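Local coordinates for ecto-NAD+ glycohydrolase (CD38 molecule) (Bos taurus, PDB 3GC6), which is a glycosylated, disulfide-bonded member of the ADP-ribosyl cyclase family, with a four-stranded parallel sheet flanked by helices, at residues V85-T90 with L103-D108; V152-F157 with R185-N190; T164-L169 with E196-L201. The protein carries 1 engineered substitution. All coordinates share one frame; numbering follows the deposited sequence. Where two conformers were deposited one is given.

Contact 1: residues V85-T90 with L103-D108; sequences VFWSKT and LMTLED. With NAG (2-acetamido-2-deoxy-beta-D-glucopyranose), chain C.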
loop_
_atom_site.group_PDB
_atom_site.type_symbol
_atom_site.label_atom_id
_atom_site.label_comp_id
_atom_site.label_asym_id
_atom_site.label_seq_id
_atom_site.Cartn_x
_atom_site.Cartn_y
_atom_site.Cartn_z
ATOM N N VAL A 85 -21.942 1.327 6.742
ATOM C CA VAL A 85 -22.654 1.837 7.909
ATOM C C VAL A 85 -22.722 3.364 7.880
ATOM O O VAL A 85 -21.692 4.035 7.629
ATOM C CB VAL A 85 -21.906 1.433 9.180
ATOM C CG1 VAL A 85 -22.545 2.096 10.406
ATOM C CG2 VAL A 85 -21.976 -0.114 9.324
ATOM N N PHE A 86 -23.917 3.905 8.126
ATOM C CA PHE A 86 -24.144 5.339 8.321
ATOM C C PHE A 86 -24.477 5.538 9.785
ATOM O O PHE A 86 -24.868 4.589 10.483
ATOM C CB PHE A 86 -25.349 5.790 7.495
ATOM C CG PHE A 86 -25.123 5.704 6.027
ATOM C CD1 PHE A 86 -24.732 6.845 5.304
ATOM C CD2 PHE A 86 -25.274 4.485 5.357
ATOM C CE1 PHE A 86 -24.508 6.752 3.899
ATOM C CE2 PHE A 86 -25.047 4.385 3.986
ATOM C CZ PHE A 86 -24.671 5.522 3.252
ATOM N N TRP A 87 -24.287 6.757 10.274
ATOM C CA TRP A 87 -24.572 7.003 11.683
ATOM C C TRP A 87 -24.851 8.480 11.880
ATOM O O TRP A 87 -24.436 9.318 11.076
ATOM C CB TRP A 87 -23.395 6.530 12.566
ATOM C CG TRP A 87 -22.098 7.287 12.280
ATOM C CD1 TRP A 87 -21.139 6.985 11.331
ATOM C CD2 TRP A 87 -21.648 8.465 12.933
ATOM N NE1 TRP A 87 -20.103 7.923 11.369
ATOM C CE2 TRP A 87 -20.413 8.847 12.343
ATOM C CE3 TRP A 87 -22.178 9.251 13.966
ATOM C CZ2 TRP A 87 -19.695 9.964 12.779
ATOM C CZ3 TRP A 87 -21.474 10.380 14.385
ATOM C CH2 TRP A 87 -20.251 10.727 13.778
ATOM N N SER A 88 -25.559 8.782 12.966
ATOM C CA SER A 88 -25.804 10.186 13.278
ATOM C C SER A 88 -26.041 10.292 14.766
ATOM O O SER A 88 -26.920 9.606 15.296
ATOM C CB SER A 88 -27.054 10.668 12.516
ATOM O OG SER A 88 -27.250 12.078 12.653
ATOM N N LYS A 89 -25.220 11.104 15.436
ATOM C CA LYS A 89 -25.321 11.331 16.893
ATOM C C LYS A 89 -24.956 10.103 17.738
ATOM O O LYS A 89 -25.233 10.071 18.933
ATOM C CB LYS A 89 -26.700 11.866 17.315
ATOM C CG LYS A 89 -27.335 12.895 16.352
ATOM C CD LYS A 89 -26.444 14.108 16.169
ATOM C CE LYS A 89 -27.056 15.157 15.200
ATOM N NZ LYS A 89 -28.362 15.725 15.644
ATOM N N THR A 90 -24.292 9.123 17.122
ATOM C CA THR A 90 -23.934 7.858 17.781
ATOM C C THR A 90 -22.470 7.500 17.476
ATOM O O THR A 90 -22.130 6.325 17.296
ATOM C CB THR A 90 -24.801 6.714 17.224
ATOM O OG1 THR A 90 -24.682 6.744 15.792
ATOM C CG2 THR A 90 -26.267 6.915 17.623
ATOM N N LEU A 103 -17.502 -3.943 9.448
ATOM C CA LEU A 103 -18.210 -3.076 8.498
ATOM C C LEU A 103 -17.445 -1.748 8.376
ATOM O O LEU A 103 -16.435 -1.504 9.070
ATOM C CB LEU A 103 -19.637 -2.781 9.000
ATOM C CG LEU A 103 -20.445 -4.048 9.284
ATOM C CD1 LEU A 103 -21.781 -3.719 9.973
ATOM C CD2 LEU A 103 -20.657 -4.890 8.022
ATOM N N MET A 104 -17.895 -0.878 7.474
ATOM C CA MET A 104 -17.176 0.382 7.293
ATOM C C MET A 104 -18.083 1.613 7.375
ATOM O O MET A 104 -19.056 1.724 6.600
ATOM C CB MET A 104 -16.421 0.430 5.958
ATOM C CG MET A 104 -15.444 -0.698 5.786
ATOM S SD MET A 104 -14.726 -0.728 4.098
ATOM C CE MET A 104 -13.888 0.741 4.292
ATOM N N THR A 105 -17.780 2.510 8.317
ATOM C CA THR A 105 -18.355 3.861 8.323
ATOM C C THR A 105 -17.568 4.770 7.361
ATOM O O THR A 105 -16.547 4.349 6.813
ATOM C CB THR A 105 -18.300 4.536 9.719
ATOM O OG1 THR A 105 -16.936 4.762 10.088
ATOM C CG2 THR A 105 -18.969 3.637 10.786
ATOM N N LEU A 106 -18.034 6.016 7.239
ATOM C CA LEU A 106 -17.344 6.991 6.394
ATOM C C LEU A 106 -15.912 7.155 6.893
ATOM O O LEU A 106 -14.994 7.330 6.101
ATOM C CB LEU A 106 -18.089 8.324 6.447
ATOM C CG LEU A 106 -17.547 9.470 5.574
ATOM C CD1 LEU A 106 -17.519 9.039 4.121
ATOM C CD2 LEU A 106 -18.368 10.741 5.780
ATOM N N GLU A 107 -15.736 7.109 8.212
ATOM C CA GLU A 107 -14.412 7.302 8.802
ATOM C C GLU A 107 -13.512 6.087 8.661
ATOM O O GLU A 107 -12.347 6.122 9.066
ATOM C CB GLU A 107 -14.563 7.729 10.268
ATOM C CG GLU A 107 -15.275 9.040 10.463
ATOM C CD GLU A 107 -16.790 8.971 10.225
ATOM O OE1 GLU A 107 -17.387 7.888 10.375
ATOM O OE2 GLU A 107 -17.411 9.997 9.931
ATOM N N ASP A 108 -14.037 5.017 8.056
ATOM C CA ASP A 108 -13.257 3.821 7.780
ATOM C C ASP A 108 -12.835 3.729 6.303
ATOM O O ASP A 108 -12.189 2.772 5.895
ATOM C CB ASP A 108 -14.037 2.571 8.199
ATOM C CG ASP A 108 -14.324 2.531 9.690
ATOM O OD1 ASP A 108 -13.337 2.667 10.478
ATOM O OD2 ASP A 108 -15.502 2.337 10.085
HETATM C C1 NAG C . -26.914 9.819 22.292
HETATM C C2 NAG C . -25.732 8.889 22.607
HETATM C C3 NAG C . -25.030 9.369 23.890
HETATM C C4 NAG C . -24.758 10.880 23.923
HETATM C C5 NAG C . -26.017 11.638 23.510
HETATM C C6 NAG C . -25.801 13.158 23.399
HETATM C C7 NAG C . -25.926 6.559 21.851
HETATM C C8 NAG C . -26.608 5.242 22.059
HETATM N N2 NAG C . -26.172 7.501 22.782
HETATM O O3 NAG C . -23.844 8.632 24.109
HETATM O O4 NAG C . -24.358 11.280 25.244
HETATM O O5 NAG C . -26.426 11.152 22.241
HETATM O O6 NAG C . -24.695 13.442 22.565
HETATM O O7 NAG C . -25.183 6.732 20.881
HETATM O O HOH W 1 -20.636 6.478 8.131
#

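Contact 2: residues V152-F157 with R185-N190; sequences VLSERF and RVQAPN. Engineered in segment 185-190: Gln187 (natural residue Glu).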
loop_
_atom_site.group_PDB
_atom_site.type_symbol
_atom_site.label_atom_id
_atom_site.label_comp_id
_atom_site.label_asym_id
_atom_site.label_seq_id
_atom_site.Cartn_x
_atom_site.Cartn_y
_atom_site.Cartn_z
ATOM N N VAL A 152 -18.770 16.619 0.695
ATOM C CA VAL A 152 -18.606 15.945 -0.578
ATOM C C VAL A 152 -18.223 14.475 -0.363
ATOM O O VAL A 152 -18.662 13.595 -1.116
ATOM C CB VAL A 152 -17.616 16.679 -1.521
ATOM C CG1 VAL A 152 -16.267 16.758 -0.916
ATOM C CG2 VAL A 152 -17.601 15.986 -2.907
ATOM N N LEU A 153 -17.418 14.204 0.657
ATOM C CA LEU A 153 -17.112 12.796 0.939
ATOM C C LEU A 153 -18.396 12.046 1.257
ATOM O O LEU A 153 -18.585 10.902 0.814
ATOM C CB LEU A 153 -16.113 12.628 2.092
ATOM C CG LEU A 153 -15.307 11.321 2.058
ATOM C CD1 LEU A 153 -14.320 11.287 0.863
ATOM C CD2 LEU A 153 -14.601 11.123 3.391
ATOM N N SER A 154 -19.249 12.679 2.045
ATOM C CA SER A 154 -20.551 12.058 2.430
ATOM C C SER A 154 -21.416 11.764 1.216
ATOM O O SER A 154 -22.054 10.703 1.115
ATOM C CB SER A 154 -21.335 12.999 3.355
ATOM O OG SER A 154 -20.766 13.025 4.639
ATOM N N GLU A 155 -21.492 12.725 0.300
ATOM C CA GLU A 155 -22.275 12.532 -0.950
ATOM C C GLU A 155 -21.777 11.358 -1.741
ATOM O O GLU A 155 -22.566 10.521 -2.197
ATOM C CB GLU A 155 -22.205 13.787 -1.833
ATOM C CG GLU A 155 -22.903 14.975 -1.219
ATOM C CD GLU A 155 -22.944 16.187 -2.146
ATOM O OE1 GLU A 155 -22.127 16.259 -3.080
ATOM O OE2 GLU A 155 -23.781 17.088 -1.911
ATOM N N ARG A 156 -20.457 11.270 -1.919
ATOM C CA ARG A 156 -19.911 10.220 -2.768
ATOM C C ARG A 156 -20.108 8.859 -2.086
ATOM O O ARG A 156 -20.460 7.873 -2.732
ATOM C CB ARG A 156 -18.458 10.498 -3.104
ATOM C CG ARG A 156 -18.274 11.774 -3.946
ATOM C CD ARG A 156 -18.782 11.556 -5.378
ATOM N NE ARG A 156 -17.974 10.551 -6.067
ATOM C CZ ARG A 156 -16.911 10.842 -6.824
ATOM N NH1 ARG A 156 -16.543 12.107 -6.981
ATOM N NH2 ARG A 156 -16.215 9.871 -7.409
ATOM N N PHE A 157 -19.958 8.832 -0.754
ATOM C CA PHE A 157 -20.151 7.615 0.062
ATOM C C PHE A 157 -21.613 7.141 -0.093
ATOM O O PHE A 157 -21.862 5.954 -0.331
ATOM C CB PHE A 157 -19.839 8.030 1.505
ATOM C CG PHE A 157 -19.971 6.938 2.557
ATOM C CD1 PHE A 157 -19.022 5.915 2.658
ATOM C CD2 PHE A 157 -20.940 7.050 3.558
ATOM C CE1 PHE A 157 -19.106 4.957 3.704
ATOM C CE2 PHE A 157 -21.029 6.100 4.594
ATOM C CZ PHE A 157 -20.121 5.057 4.657
ATOM N N ARG A 185 -29.141 15.730 5.862
ATOM C CA ARG A 185 -29.108 16.767 4.827
ATOM C C ARG A 185 -28.354 16.301 3.575
ATOM O O ARG A 185 -28.743 16.645 2.442
ATOM C CB ARG A 185 -28.440 18.027 5.398
ATOM C CG ARG A 185 -28.248 19.162 4.389
ATOM C CD ARG A 185 -27.468 20.357 4.988
ATOM N NE ARG A 185 -26.125 20.010 5.480
ATOM C CZ ARG A 185 -25.859 19.835 6.773
ATOM N NH1 ARG A 185 -26.839 19.987 7.651
ATOM N NH2 ARG A 185 -24.646 19.511 7.202
ATOM N N VAL A 186 -27.295 15.504 3.784
ATOM C CA VAL A 186 -26.381 15.148 2.707
ATOM C C VAL A 186 -26.377 13.653 2.377
ATOM O O VAL A 186 -26.329 13.266 1.205
ATOM C CB VAL A 186 -24.917 15.597 3.029
ATOM C CG1 VAL A 186 -24.019 15.265 1.866
ATOM C CG2 VAL A 186 -24.865 17.088 3.323
ATOM N N GLN A 187 -26.398 12.803 3.407
ATOM C CA GLN A 187 -26.222 11.366 3.114
ATOM C C GLN A 187 -27.515 10.704 2.675
ATOM O O GLN A 187 -27.593 10.175 1.568
ATOM C CB GLN A 187 -25.597 10.659 4.297
ATOM C CG GLN A 187 -24.177 11.182 4.600
ATOM C CD GLN A 187 -23.629 10.725 5.940
ATOM O OE1 GLN A 187 -24.225 9.930 6.644
ATOM N NE2 GLN A 187 -22.422 11.212 6.274
ATOM N N ALA A 188 -28.553 10.772 3.504
ATOM C CA ALA A 188 -29.801 10.081 3.150
ATOM C C ALA A 188 -30.376 10.547 1.798
ATOM O O ALA A 188 -30.784 9.740 0.996
ATOM C CB ALA A 188 -30.855 10.177 4.302
ATOM N N PRO A 189 -30.379 11.866 1.529
ATOM C CA PRO A 189 -30.986 12.327 0.267
ATOM C C PRO A 189 -30.196 11.917 -0.971
ATOM O O PRO A 189 -30.736 12.011 -2.082
ATOM C CB PRO A 189 -30.962 13.865 0.408
ATOM C CG PRO A 189 -31.037 14.065 1.906
ATOM C CD PRO A 189 -30.184 12.983 2.487
ATOM N N ASN A 190 -28.949 11.478 -0.769
ATOM C CA ASN A 190 -28.091 11.117 -1.890
ATOM C C ASN A 190 -27.837 9.610 -1.994
ATOM O O ASN A 190 -27.025 9.190 -2.816
ATOM C CB ASN A 190 -26.783 11.893 -1.842
ATOM C CG ASN A 190 -26.981 13.334 -2.192
ATOM O OD1 ASN A 190 -26.760 14.243 -1.366
ATOM N ND2 ASN A 190 -27.438 13.564 -3.417
#

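Contact 3: residues T164-L169 with E196-L201; sequences TVRVVL and ELEAWL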
loop_
_atom_site.group_PDB
_atom_site.type_symbol
_atom_site.label_atom_id
_atom_site.label_comp_id
_atom_site.label_asym_id
_atom_site.label_seq_id
_atom_site.Cartn_x
_atom_site.Cartn_y
_atom_site.Cartn_z
ATOM N N THR A 164 -27.538 -3.910 0.969
ATOM C CA THR A 164 -28.082 -3.495 2.267
ATOM C C THR A 164 -27.142 -2.535 2.980
ATOM O O THR A 164 -25.956 -2.843 3.127
ATOM C CB THR A 164 -28.383 -4.700 3.182
ATOM O OG1 THR A 164 -29.451 -5.446 2.592
ATOM C CG2 THR A 164 -28.808 -4.234 4.579
ATOM N N VAL A 165 -27.669 -1.384 3.406
ATOM C CA VAL A 165 -26.894 -0.444 4.245
ATOM C C VAL A 165 -27.546 -0.353 5.629
ATOM O O VAL A 165 -28.751 -0.582 5.763
ATOM C CB VAL A 165 -26.738 0.977 3.644
ATOM C CG1 VAL A 165 -26.110 0.882 2.240
ATOM C CG2 VAL A 165 -28.066 1.690 3.581
ATOM N N ARG A 166 -26.746 -0.004 6.639
ATOM C CA ARG A 166 -27.241 0.064 8.013
ATOM C C ARG A 166 -26.972 1.454 8.546
ATOM O O ARG A 166 -25.958 2.070 8.217
ATOM C CB ARG A 166 -26.552 -1.016 8.874
ATOM C CG ARG A 166 -26.903 -2.433 8.384
ATOM C CD ARG A 166 -25.880 -3.507 8.711
ATOM N NE ARG A 166 -26.467 -4.811 8.370
ATOM C CZ ARG A 166 -26.229 -5.447 7.228
ATOM N NH1 ARG A 166 -25.380 -4.917 6.350
ATOM N NH2 ARG A 166 -26.816 -6.624 6.976
ATOM N N VAL A 167 -27.932 2.031 9.266
ATOM C CA VAL A 167 -27.654 3.274 10.002
ATOM C C VAL A 167 -27.887 3.088 11.493
ATOM O O VAL A 167 -28.850 2.435 11.906
ATOM C CB VAL A 167 -28.462 4.505 9.485
ATOM C CG1 VAL A 167 -29.966 4.281 9.622
ATOM C CG2 VAL A 167 -28.054 5.781 10.223
ATOM N N VAL A 168 -26.982 3.653 12.288
ATOM C CA VAL A 168 -27.086 3.617 13.756
ATOM C C VAL A 168 -27.512 4.998 14.247
ATOM O O VAL A 168 -26.794 5.983 14.081
ATOM C CB VAL A 168 -25.716 3.298 14.354
ATOM C CG1 VAL A 168 -25.804 3.151 15.870
ATOM C CG2 VAL A 168 -25.180 1.999 13.757
ATOM N N LEU A 169 -28.685 5.037 14.881
ATOM C CA LEU A 169 -29.278 6.282 15.344
ATOM C C LEU A 169 -29.496 6.256 16.867
ATOM O O LEU A 169 -29.489 5.186 17.474
ATOM C CB LEU A 169 -30.601 6.529 14.625
ATOM C CG LEU A 169 -30.470 6.677 13.113
ATOM C CD1 LEU A 169 -31.851 6.847 12.476
ATOM C CD2 LEU A 169 -29.612 7.899 12.743
ATOM N N GLU A 196 -31.249 -1.077 0.156
ATOM C CA GLU A 196 -32.147 -1.321 1.272
ATOM C C GLU A 196 -31.476 -0.765 2.502
ATOM O O GLU A 196 -30.245 -0.902 2.678
ATOM C CB GLU A 196 -32.454 -2.811 1.468
ATOM C CG GLU A 196 -32.978 -3.450 0.179
ATOM C CD GLU A 196 -33.618 -4.798 0.392
ATOM O OE1 GLU A 196 -33.670 -5.257 1.554
ATOM O OE2 GLU A 196 -34.079 -5.379 -0.623
ATOM N N LEU A 197 -32.250 -0.104 3.343
ATOM C CA LEU A 197 -31.650 0.518 4.515
ATOM C C LEU A 197 -32.293 -0.005 5.781
ATOM O O LEU A 197 -33.541 -0.029 5.903
ATOM C CB LEU A 197 -31.794 2.049 4.426
ATOM C CG LEU A 197 -31.146 2.879 5.542
ATOM C CD1 LEU A 197 -30.709 4.260 4.990
ATOM C CD2 LEU A 197 -32.082 3.031 6.731
ATOM N N GLU A 198 -31.446 -0.421 6.717
ATOM C CA GLU A 198 -31.904 -0.789 8.042
ATOM C C GLU A 198 -31.438 0.260 9.029
ATOM O O GLU A 198 -30.236 0.606 9.080
ATOM C CB GLU A 198 -31.305 -2.116 8.494
ATOM C CG GLU A 198 -31.609 -3.254 7.634
ATOM C CD GLU A 198 -30.856 -4.487 8.096
ATOM O OE1 GLU A 198 -30.162 -4.428 9.150
ATOM O OE2 GLU A 198 -30.968 -5.498 7.398
ATOM N N ALA A 199 -32.375 0.763 9.823
ATOM C CA ALA A 199 -32.035 1.707 10.893
ATOM C C ALA A 199 -32.227 1.033 12.239
ATOM O O ALA A 199 -33.198 0.305 12.448
ATOM C CB ALA A 199 -32.907 2.920 10.823
ATOM N N TRP A 200 -31.285 1.298 13.124
ATOM C CA TRP A 200 -31.306 0.775 14.468
ATOM C C TRP A 200 -31.296 1.970 15.421
ATOM O O TRP A 200 -30.339 2.756 15.410
ATOM C CB TRP A 200 -30.039 -0.068 14.666
ATOM C CG TRP A 200 -30.003 -1.269 13.747
ATOM C CD1 TRP A 200 -29.476 -1.334 12.481
ATOM C CD2 TRP A 200 -30.520 -2.568 14.041
ATOM N NE1 TRP A 200 -29.648 -2.614 11.965
ATOM C CE2 TRP A 200 -30.296 -3.379 12.902
ATOM C CE3 TRP A 200 -31.175 -3.115 15.149
ATOM C CZ2 TRP A 200 -30.686 -4.725 12.853
ATOM C CZ3 TRP A 200 -31.553 -4.468 15.108
ATOM C CH2 TRP A 200 -31.309 -5.249 13.959
ATOM N N LEU A 201 -32.352 2.143 16.232
ATOM C CA LEU A 201 -32.382 3.245 17.193
ATOM C C LEU A 201 -32.003 2.683 18.562
ATOM O O LEU A 201 -32.775 1.914 19.137
ATOM C CB LEU A 201 -33.786 3.874 17.281
ATOM C CG LEU A 201 -34.119 4.899 16.181
ATOM C CD1 LEU A 201 -34.117 4.262 14.804
ATOM C CD2 LEU A 201 -35.476 5.532 16.475
HETATM O O HOH W 2 -28.210 -6.121 10.374
#

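Contact 1: residues V85-T90 with L103-D108
Val85 lays its CG2 methyl against the side chain of Leu103, whose CB is 3.6 Å from that methyl, and the two side chains run across each other at about a right angle. The second branch of the valine serves another neighbour: with CG1 opposite the backbone N about the first torsion (173°), this methyl comes within 3.9 Å of Thr105 CG2. The backbones are joined as well. Val85 N donates to Met104 O at 2.9 Å, while the carbonyl of the same residue takes a CA-H contact, Thr105 CA to Val85 O being 3.4 Å. Val85 O and Leu106 N are too far apart to bond directly, and one water bridges them, giving a hydrogen to Val85 O at 2.7 Å and accepting one from Leu106 N.

Strand 85-88 is an outermost strand of the parallel sheet, and the chain returns to it here after helix 91-101. Further along the strand, Trp87 reaches the 3-10 turn. Its chi1 of 62° sends the indole toward Glu107, where NE1 donates to OE1 at 2.9 Å. The carboxylate carbon lies in the ring plane, at the edge, and the two planes are 62° apart; the position of OE1 itself is less certain. His95 packs edge-to-face with the same indole. Within the turn, Thr105 N bonds to the anti lone pair of Asp108 OD2, and Asp108 N returns a bond to Thr105 O. The chemistry therefore divides in two: apolar packing of Val85 on Leu103 and Thr105, and at the other end a carboxylate that appears to receive the indole N-H, as far as the less certain place of OE1 allows, while the water link from Val85 O to Leu106 N adds to the direct bond between Val85 N and Met104 O.

Contact 2: residues V152-F157 with R185-N190
The side-chain amide of Gln187, an engineered residue where the natural sequence has glutamate, turns its NE2 edge to Ser154. Ser154 OG lies only 2° out of the amide plane, and NE2 donates to it at 3.0 Å in an almost straight bond of 170°. The rest of the serine stays at the same border of the amide, with Ser154 CB 3.6 Å from Gln187 NE2. A ring comes from off the plane, Phe86 CD1 lying 3.4 Å from Gln187 OE1. The amide gets this far because the glutamine is extended beyond CG, which carries its end closer to helix 145-159 than its first bond would suggest.

The preceding residue, Val186, meets two residues of that helix with a single methyl. CG1 stands opposite the backbone N (chi1 -178°) and packs on Ser154 CB at 3.8 Å. It also presses on the CG of Glu155, whose side chain runs across it at about a right angle; the 3.3 Å between Val186 CG1 and Glu155 CG is so short that the exact placing of these carbons is doubtful. Asn190, whose backbone N bonds to Gln187 O, lies near the Glu155 side chain. The glutamate continues past Val186, and its OE2 forms a salt bridge with Lys65.

Joined in this way are helix 145-159 and helix 182-187, the latter with a wider pi-type turn at 185-187. Ser154 OG also bonds to the carbonyl of Trp150 one turn earlier, so its hydrogen is given within its own helix and an oxygen lone pair remains to accept from Gln187. Gripped on both counts, this buried hydroxyl would hold the engineered amide in one rotation.

Contact 3: residues T164-L169 with E196-L201
Val165 and Glu196 begin the pairing: Val165 N donates to Glu196 O at 2.7 Å, and Val165 O accepts from Glu198 N at 2.9 Å. The exchange repeats two residues on, where Val167 N gives to Glu198 O and Val167 O takes the hydrogen of Trp200 N at 3.0 Å. Leu169 N then bonds to Trp200 O. Between these, Arg166 and Val168 bond through their backbones to Gln84, Phe86 and Ser88, on and just before strand 85-88. Two parallel neighbours of a beta-alpha-beta unit are thus joined, with helix 182-187 in the connection and the axes of the short segments inclined at 24°. On the face carrying Arg166 and Glu198 the two side chains lie alongside each other. Their salt bridge is long, NE to OE1 being 3.8 Å, with the oxygen well out of the guanidinium plane, and a water takes the N-H of Arg166 NE at 3.0 Å and donates to Glu198 OE1. The same oxygen receives a weak bond from Trp200 NE1. Glu196 OE1 forms a salt bridge with Arg233, which also makes a long, weak ion pair with Glu198 OE2. On the opposite face, Val165 CG2 packs on Leu197 CB at 3.8 Å.

Followed from the N terminus, contact 1 comes first: it closes a loop of twelve residues, nearly all in helix 91-101, and is complete before the others open. Contacts 2 and 3 cross. Helix 145-159 opens contact 2, strand 164-170 opens contact 3, and the chain then returns through helix 182-187 to close contact 2 before strand 196-203 closes contact 3. Contact 1 touches both. Leu106 packs against Ser154 and Phe157 of contact 2, and strand 85-88 lies beside strand 164-170, with Phe86 N close to Arg166 O. Contacts 2 and 3 do not touch, and chain continuity relates them. Contact 1 joins strand to loop, contact 2 helix to helix, contact 3 strand to strand.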